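Local structure of single-strand DNA-binding protein (Agrobacterium tumefaciens, 3BTP) at residues K286-F291 and I305-K310; G130-N135 and L264-Q269. The protein binds single-stranded DNA without regard to nucleotide sequence and mediates nuclear uptake of the single-stranded copy of the transferred DNA. All blocks are in the same frame, centred on the assembly; numbering follows the deposited sequence.

Interaction 1: residues K286-F291 and I305-K310; sequences KRFEEF and IKLKSK
Phe288 pushes the far end of its ring between the branches of Ile305 and Leu307, two residues that project from the same side of strand 304-308. Helix 288-299 here packs its first turn on a strand of the four-stranded antiparallel sheet 272-275, 263-266, 304-308, 314-316. With CG lying opposite the backbone N (chi1 173°), the ring leaves the helix and heads for the strand, while the two aliphatic side chains come from the opposite direction. CZ lies 3.9 Å from Ile305 CD1, and CE1 3.8 Å from Leu307 CD2; both methyls meet the ring obliquely. Further along the helix, Phe291 adds a lighter touch: Ile305 CG2 sits near the plane of its ring, at the edge, 4.2 Å from CE2. The same CG2 lies 4.1 Å from Phe288 CE1, so this one methyl touches both rings. Around the contact, Phe332 of helix 327-335 meets Phe288 edge-to-face, and Asp329 of that helix accepts from the backbone N of Phe288 while bridging to Arg287, the N-cap residue. Lys286 NZ and Glu290 OE2 form a salt bridge whose hydrogen bond is weak, at 3.4 Å. Between the two segments the contact is apolar and without directional bonds, and the surrounding packing, Phe332 and strand 263-266 included, shares in placing helix and strand.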
ATOM      1  N   LYS A 286     -19.913   4.562  13.787  1.00 40.62           N
ATOM      2  CA  LYS A 286     -18.772   4.429  14.694  1.00 41.27           C
ATOM      3  C   LYS A 286     -17.442   4.209  13.928  1.00 40.91           C
ATOM      4  O   LYS A 286     -17.422   3.597  12.836  1.00 41.17           O
ATOM      5  CB  LYS A 286     -19.010   3.302  15.687  1.00 41.65           C
ATOM      6  CG  LYS A 286     -20.048   3.614  16.789  1.00 42.48           C
ATOM      7  CD  LYS A 286     -20.102   2.486  17.871  1.00 43.43           C
ATOM      8  CE  LYS A 286     -21.274   2.684  18.915  1.00 47.51           C
ATOM      9  NZ  LYS A 286     -21.050   3.911  19.841  1.00 49.37           N
ATOM     10  N   ARG A 287     -16.337   4.673  14.510  1.00 39.93           N
ATOM     11  CA  ARG A 287     -15.068   4.786  13.784  1.00 38.84           C
ATOM     12  C   ARG A 287     -14.336   3.462  13.849  1.00 38.13           C
ATOM     13  O   ARG A 287     -14.484   2.727  14.841  1.00 39.13           O
ATOM     14  CB  ARG A 287     -14.178   5.884  14.351  1.00 38.03           C
ATOM     15  CG  ARG A 287     -14.722   7.298  14.161  1.00 41.63           C
ATOM     16  CD  ARG A 287     -14.130   7.948  12.944  1.00 48.08           C
ATOM     17  NE  ARG A 287     -14.757   9.232  12.590  1.00 49.50           N
ATOM     18  CZ  ARG A 287     -14.330  10.032  11.606  1.00 50.28           C
ATOM     19  NH1 ARG A 287     -13.244   9.710  10.864  1.00 47.41           N
ATOM     20  NH2 ARG A 287     -15.003  11.155  11.349  1.00 49.79           N
ATOM     21  N   PHE A 288     -13.530   3.172  12.822  1.00 35.38           N
ATOM     22  CA  PHE A 288     -12.742   1.959  12.831  1.00 33.66           C
ATOM     23  C   PHE A 288     -11.957   1.796  14.152  1.00 34.09           C
ATOM     24  O   PHE A 288     -11.953   0.700  14.718  1.00 32.81           O
ATOM     25  CB  PHE A 288     -11.781   1.855  11.655  1.00 30.76           C
ATOM     26  CG  PHE A 288     -10.845   0.675  11.776  1.00 28.38           C
ATOM     27  CD1 PHE A 288     -11.312  -0.617  11.604  1.00 22.84           C
ATOM     28  CD2 PHE A 288      -9.502   0.863  12.099  1.00 26.66           C
ATOM     29  CE1 PHE A 288     -10.451  -1.717  11.755  1.00 26.37           C
ATOM     30  CE2 PHE A 288      -8.626  -0.222  12.245  1.00 24.37           C
ATOM     31  CZ  PHE A 288      -9.094  -1.513  12.063  1.00 24.95           C
ATOM     32  N   GLU A 289     -11.321   2.877  14.609  1.00 34.30           N
ATOM     33  CA  GLU A 289     -10.520   2.870  15.867  1.00 36.86           C
ATOM     34  C   GLU A 289     -11.268   2.380  17.118  1.00 35.54           C
ATOM     35  O   GLU A 289     -10.691   1.771  18.004  1.00 35.91           O
ATOM     36  CB  GLU A 289      -9.908   4.270  16.135  1.00 36.68           C
ATOM     37  CG  GLU A 289      -8.858   4.670  15.080  1.00 41.68           C
ATOM     38  CD  GLU A 289      -9.408   4.859  13.600  1.00 48.86           C
ATOM     39  OE1 GLU A 289     -10.562   5.356  13.393  1.00 42.83           O
ATOM     40  OE2 GLU A 289      -8.615   4.536  12.642  1.00 54.04           O
ATOM     41  N   GLU A 290     -12.557   2.642  17.169  1.00 35.23           N
ATOM     42  CA  GLU A 290     -13.406   2.056  18.217  1.00 36.19           C
ATOM     43  C   GLU A 290     -13.578   0.528  18.063  1.00 34.28           C
ATOM     44  O   GLU A 290     -13.572  -0.220  19.041  1.00 32.83           O
ATOM     45  CB  GLU A 290     -14.774   2.760  18.197  1.00 35.38           C
ATOM     46  CG  GLU A 290     -15.595   2.521  19.432  1.00 42.13           C
ATOM     47  CD  GLU A 290     -16.781   3.489  19.488  1.00 46.11           C
ATOM     48  OE1 GLU A 290     -16.667   4.595  18.873  1.00 46.10           O
ATOM     49  OE2 GLU A 290     -17.800   3.123  20.115  1.00 45.11           O
ATOM     50  N   PHE A 291     -13.797   0.083  16.827  1.00 32.66           N
ATOM     51  CA  PHE A 291     -13.943  -1.357  16.601  1.00 31.25           C
ATOM     52  C   PHE A 291     -12.650  -2.014  17.022  1.00 30.48           C
ATOM     53  O   PHE A 291     -12.635  -2.987  17.729  1.00 29.96           O
ATOM     54  CB  PHE A 291     -14.313  -1.621  15.137  1.00 30.18           C
ATOM     55  CG  PHE A 291     -14.249  -3.070  14.729  1.00 31.46           C
ATOM     56  CD1 PHE A 291     -15.297  -3.959  15.059  1.00 30.09           C
ATOM     57  CD2 PHE A 291     -13.128  -3.555  14.028  1.00 25.41           C
ATOM     58  CE1 PHE A 291     -15.243  -5.310  14.680  1.00 29.31           C
ATOM     59  CE2 PHE A 291     -13.069  -4.872  13.621  1.00 27.10           C
ATOM     60  CZ  PHE A 291     -14.131  -5.784  13.953  1.00 29.24           C
ATOM     61  N   ILE A 305      -5.987  -7.203  12.498  1.00 23.89           N
ATOM     62  CA  ILE A 305      -7.248  -7.041  11.798  1.00 22.89           C
ATOM     63  C   ILE A 305      -6.950  -6.772  10.355  1.00 21.99           C
ATOM     64  O   ILE A 305      -6.224  -5.853  10.065  1.00 22.71           O
ATOM     65  CB  ILE A 305      -8.106  -5.807  12.345  1.00 24.00           C
ATOM     66  CG1 ILE A 305      -8.358  -5.914  13.875  1.00 24.17           C
ATOM     67  CG2 ILE A 305      -9.448  -5.718  11.575  1.00 21.89           C
ATOM     68  CD1 ILE A 305      -8.832  -4.624  14.476  1.00 22.81           C
ATOM     69  N   LYS A 306      -7.554  -7.564   9.464  1.00 22.02           N
ATOM     70  CA  LYS A 306      -7.523  -7.396   8.019  1.00 22.58           C
ATOM     71  C   LYS A 306      -8.864  -6.965   7.493  1.00 23.43           C
ATOM     72  O   LYS A 306      -9.927  -7.487   7.869  1.00 22.79           O
ATOM     73  CB  LYS A 306      -7.205  -8.717   7.293  1.00 20.08           C
ATOM     74  CG  LYS A 306      -6.227  -9.531   8.047  1.00 18.66           C
ATOM     75  CD  LYS A 306      -4.864  -8.812   8.310  1.00 14.36           C
ATOM     76  CE  LYS A 306      -3.979  -9.764   9.188  1.00 18.12           C
ATOM     77  NZ  LYS A 306      -2.559  -9.293   9.364  1.00 17.28           N
ATOM     78  N   LEU A 307      -8.758  -6.053   6.546  1.00 24.01           N
ATOM     79  CA  LEU A 307      -9.910  -5.451   5.882  1.00 23.86           C
ATOM     80  C   LEU A 307      -9.769  -5.772   4.373  1.00 22.03           C
ATOM     81  O   LEU A 307      -8.742  -5.496   3.739  1.00 21.96           O
ATOM     82  CB  LEU A 307      -9.877  -3.974   6.190  1.00 23.01           C
ATOM     83  CG  LEU A 307     -10.501  -3.369   7.448  1.00 27.19           C
ATOM     84  CD1 LEU A 307     -11.094  -4.298   8.442  1.00 22.41           C
ATOM     85  CD2 LEU A 307      -9.551  -2.456   8.096  1.00 28.69           C
ATOM     86  N   LYS A 308     -10.797  -6.399   3.846  1.00 20.86           N
ATOM     87  CA  LYS A 308     -10.832  -6.844   2.471  1.00 21.24           C
ATOM     88  C   LYS A 308     -10.907  -5.757   1.409  1.00 20.81           C
ATOM     89  O   LYS A 308     -11.661  -4.787   1.524  1.00 21.05           O
ATOM     90  CB  LYS A 308     -12.028  -7.736   2.268  1.00 21.06           C
ATOM     91  CG  LYS A 308     -11.820  -8.476   1.027  1.00 21.85           C
ATOM     92  CD  LYS A 308     -12.781  -9.603   0.842  1.00 30.53           C
ATOM     93  CE  LYS A 308     -13.642  -9.294  -0.346  1.00 34.66           C
ATOM     94  NZ  LYS A 308     -13.740 -10.637  -1.059  1.00 37.76           N
ATOM     95  N   SER A 309     -10.134  -5.969   0.378  1.00 18.98           N
ATOM     96  CA  SER A 309     -10.130  -5.123  -0.768  1.00 19.61           C
ATOM     97  C   SER A 309     -11.150  -5.696  -1.791  1.00 19.35           C
ATOM     98  O   SER A 309     -11.509  -6.893  -1.723  1.00 17.47           O
ATOM     99  CB  SER A 309      -8.663  -5.079  -1.278  1.00 19.46           C
ATOM    100  OG  SER A 309      -8.588  -4.610  -2.583  1.00 21.20           O
ATOM    101  N   LYS A 310     -11.657  -4.879  -2.703  1.00 17.90           N
ATOM    102  CA  LYS A 310     -12.509  -5.440  -3.812  1.00 18.66           C
ATOM    103  C   LYS A 310     -11.864  -6.532  -4.640  1.00 17.91           C
ATOM    104  O   LYS A 310     -12.552  -7.334  -5.296  1.00 18.35           O
ATOM    105  CB  LYS A 310     -13.004  -4.350  -4.755  1.00 18.77           C
ATOM    106  CG  LYS A 310     -14.002  -3.445  -4.033  1.00 22.72           C
ATOM    107  CD  LYS A 310     -14.112  -2.092  -4.706  1.00 27.29           C
ATOM    108  CE  LYS A 310     -14.423  -1.058  -3.616  1.00 35.34           C
ATOM    109  NZ  LYS A 310     -15.912  -1.117  -3.320  1.00 39.46           N
TER

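Interaction 2: residues G130-N135 and L264-Q269; sequences GTTKCN and LIKTPQ
Chi1 of Lys266 is -178°, which sends its chain out from the strand, and bends at chi3 (78°) and chi4 then turn the ammonium end away from Thr132; the threonine, with OG1 beside its own backbone N, meets this chain at about a right angle. The touch is between Thr132 OG1 and Lys266 CD, 4.0 Å apart, a van der Waals contact against the aliphatic part of the lysine. Both polar ends are engaged elsewhere: the threonine hydroxyl hydrogen-bonds to Asn270 O, and the ammonium group forms a salt bridge with Asp115. Further along, Asn135 reaches over from the 3-10 turn, and its ND2 gives a weak hydrogen bond, 3.4 Å long at 160°, to the backbone O of Gln269. On the facing segment, Thr267 OG1 donates to Gln269 OE1 over 3.1 Å, from above the carbonyl plane. Thr132 also packs on Ile118 of strand 117-124 and Ile272 of strand 272-275. The contact joins the ends of strands 127-132 and 263-266, of two separate four-stranded antiparallel sheets, through side chains and one side-chain-to-backbone bond, with helix 288-299 packed against Ile265 and Thr267.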
ATOM      1  N   GLY A 130     -11.745 -20.218   9.130  1.00 28.40           N
ATOM      2  CA  GLY A 130     -10.337 -20.231   8.701  1.00 27.96           C
ATOM      3  C   GLY A 130      -9.514 -20.986   9.708  1.00 27.19           C
ATOM      4  O   GLY A 130      -9.792 -20.951  10.880  1.00 25.63           O
ATOM      5  N   THR A 131      -8.487 -21.671   9.239  1.00 27.54           N
ATOM      6  CA  THR A 131      -7.435 -22.134  10.145  1.00 27.88           C
ATOM      7  C   THR A 131      -6.027 -21.775   9.703  1.00 26.23           C
ATOM      8  O   THR A 131      -5.635 -21.948   8.567  1.00 25.12           O
ATOM      9  CB  THR A 131      -7.640 -23.631  10.708  1.00 29.38           C
ATOM     10  OG1 THR A 131      -6.420 -24.369  10.717  1.00 31.45           O
ATOM     11  CG2 THR A 131      -8.672 -24.339   9.987  1.00 26.05           C
ATOM     12  N   THR A 132      -5.312 -21.165  10.623  1.00 26.17           N
ATOM     13  CA  THR A 132      -3.945 -20.776  10.348  1.00 26.93           C
ATOM     14  C   THR A 132      -3.075 -22.006  10.223  1.00 27.38           C
ATOM     15  O   THR A 132      -3.296 -22.997  10.947  1.00 28.44           O
ATOM     16  CB  THR A 132      -3.427 -19.848  11.486  1.00 25.75           C
ATOM     17  OG1 THR A 132      -4.365 -18.771  11.614  1.00 26.03           O
ATOM     18  CG2 THR A 132      -2.045 -19.270  11.143  1.00 27.06           C
ATOM     19  N   LYS A 133      -2.076 -21.945   9.367  1.00 27.14           N
ATOM     20  CA  LYS A 133      -1.185 -23.071   9.177  1.00 28.66           C
ATOM     21  C   LYS A 133      -0.782 -23.784  10.496  1.00 30.86           C
ATOM     22  O   LYS A 133      -0.940 -25.012  10.606  1.00 32.06           O
ATOM     23  CB  LYS A 133       0.075 -22.621   8.399  1.00 29.24           C
ATOM     24  CG  LYS A 133       1.366 -23.504   8.678  1.00 29.09           C
ATOM     25  CD  LYS A 133       2.643 -22.968   7.980  1.00 26.57           C
ATOM     26  CE  LYS A 133       3.524 -24.144   7.597  1.00 25.87           C
ATOM     27  NZ  LYS A 133       4.899 -23.795   7.023  1.00 27.36           N
ATOM     28  N   CYS A 134      -0.298 -23.034  11.493  1.00 31.32           N
ATOM     29  CA  CYS A 134       0.187 -23.650  12.766  1.00 33.25           C
ATOM     30  C   CYS A 134      -0.900 -24.336  13.627  1.00 32.81           C
ATOM     31  O   CYS A 134      -0.540 -25.037  14.579  1.00 33.02           O
ATOM     32  CB  CYS A 134       0.886 -22.601  13.660  1.00 32.11           C
ATOM     33  SG  CYS A 134      -0.271 -21.232  14.163  1.00 37.01           S
ATOM     34  N   ASN A 135      -2.190 -24.069  13.354  1.00 31.45           N
ATOM     35  CA  ASN A 135      -3.327 -24.649  14.104  1.00 30.54           C
ATOM     36  C   ASN A 135      -3.932 -25.876  13.411  1.00 30.31           C
ATOM     37  O   ASN A 135      -4.797 -26.524  13.978  1.00 30.29           O
ATOM     38  CB  ASN A 135      -4.435 -23.615  14.347  1.00 28.98           C
ATOM     39  CG  ASN A 135      -4.033 -22.540  15.376  1.00 33.95           C
ATOM     40  OD1 ASN A 135      -3.080 -22.705  16.125  1.00 38.23           O
ATOM     41  ND2 ASN A 135      -4.794 -21.462  15.444  1.00 33.57           N
ATOM     42  N   LEU A 264     -11.288  -9.860   8.632  1.00 22.95           N
ATOM     43  CA  LEU A 264     -10.616 -11.036   9.232  1.00 22.20           C
ATOM     44  C   LEU A 264      -9.855 -10.625  10.502  1.00 22.73           C
ATOM     45  O   LEU A 264      -8.968  -9.797  10.454  1.00 22.87           O
ATOM     46  CB  LEU A 264      -9.637 -11.648   8.189  1.00 20.55           C
ATOM     47  CG  LEU A 264      -8.917 -13.015   8.417  1.00 21.67           C
ATOM     48  CD1 LEU A 264      -8.201 -13.415   7.112  1.00 20.45           C
ATOM     49  CD2 LEU A 264      -7.894 -12.957   9.521  1.00 13.22           C
ATOM     50  N   ILE A 265     -10.151 -11.258  11.635  1.00 24.64           N
ATOM     51  CA  ILE A 265      -9.462 -10.994  12.886  1.00 25.18           C
ATOM     52  C   ILE A 265      -8.569 -12.201  13.128  1.00 26.08           C
ATOM     53  O   ILE A 265      -9.005 -13.325  13.057  1.00 26.70           O
ATOM     54  CB  ILE A 265     -10.487 -10.938  14.081  1.00 26.78           C
ATOM     55  CG1 ILE A 265     -11.719 -10.042  13.762  1.00 27.47           C
ATOM     56  CG2 ILE A 265      -9.789 -10.680  15.508  1.00 24.35           C
ATOM     57  CD1 ILE A 265     -11.439  -8.601  13.682  1.00 22.65           C
ATOM     58  N   LYS A 266      -7.310 -11.989  13.439  1.00 26.78           N
ATOM     59  CA  LYS A 266      -6.447 -13.111  13.729  1.00 26.36           C
ATOM     60  C   LYS A 266      -5.888 -12.879  15.135  1.00 28.02           C
ATOM     61  O   LYS A 266      -5.051 -11.990  15.309  1.00 28.80           O
ATOM     62  CB  LYS A 266      -5.310 -13.195  12.732  1.00 26.04           C
ATOM     63  CG  LYS A 266      -4.395 -14.431  12.986  1.00 25.53           C
ATOM     64  CD  LYS A 266      -3.525 -14.820  11.748  1.00 23.77           C
ATOM     65  CE  LYS A 266      -2.364 -13.950  11.596  1.00 24.40           C
ATOM     66  NZ  LYS A 266      -1.436 -13.692  12.794  1.00 22.13           N
ATOM     67  N   THR A 267      -6.334 -13.674  16.118  1.00 28.20           N
ATOM     68  CA  THR A 267      -5.972 -13.430  17.532  1.00 28.19           C
ATOM     69  C   THR A 267      -4.500 -13.797  17.781  1.00 29.15           C
ATOM     70  O   THR A 267      -3.878 -14.468  16.947  1.00 28.65           O
ATOM     71  CB  THR A 267      -6.864 -14.310  18.511  1.00 28.39           C
ATOM     72  OG1 THR A 267      -6.338 -15.647  18.565  1.00 29.58           O
ATOM     73  CG2 THR A 267      -8.336 -14.364  18.119  1.00 23.69           C
ATOM     74  N   PRO A 268      -3.938 -13.404  18.955  1.00 29.98           N
ATOM     75  CA  PRO A 268      -2.577 -13.806  19.308  1.00 29.49           C
ATOM     76  C   PRO A 268      -2.329 -15.330  19.309  1.00 30.48           C
ATOM     77  O   PRO A 268      -1.162 -15.772  19.155  1.00 28.92           O
ATOM     78  CB  PRO A 268      -2.434 -13.236  20.711  1.00 30.26           C
ATOM     79  CG  PRO A 268      -3.337 -11.971  20.648  1.00 28.22           C
ATOM     80  CD  PRO A 268      -4.531 -12.530  20.005  1.00 29.31           C
ATOM     81  N   GLN A 269      -3.399 -16.118  19.489  1.00 30.01           N
ATOM     82  CA  GLN A 269      -3.307 -17.610  19.325  1.00 31.24           C
ATOM     83  C   GLN A 269      -3.447 -18.110  17.861  1.00 30.89           C
ATOM     84  O   GLN A 269      -3.372 -19.330  17.618  1.00 31.27           O
ATOM     85  CB  GLN A 269      -4.349 -18.345  20.219  1.00 30.65           C
ATOM     86  CG  GLN A 269      -4.231 -18.015  21.707  1.00 32.92           C
ATOM     87  CD  GLN A 269      -4.660 -16.557  22.110  1.00 35.05           C
ATOM     88  OE1 GLN A 269      -5.659 -16.010  21.611  1.00 35.56           O
ATOM     89  NE2 GLN A 269      -3.923 -15.968  23.048  1.00 28.25           N
TER

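How the interactions relate
From the N terminus, the chain runs through strand 127-132 and, after 128 residues beyond 130-135, returns at 264-269, where interaction 2 closes a long loop and brings two four-stranded sheets together. Interaction 1 opens afterwards and closes a short one: helix 288-299 follows strand 272-275, and strand 304-308 then comes back to pack against its first turn. The two loops are therefore in series, neither nested nor crossed. Their centres are 18 Å apart, yet they share a sheet, since strands 263-266 and 304-308 are antiparallel neighbours, with Lys306 N 2.8 Å from Leu264 O. Ile265 CD1 packs on Phe291 CZ at 3.9 Å, linking the helix to strand 263-266.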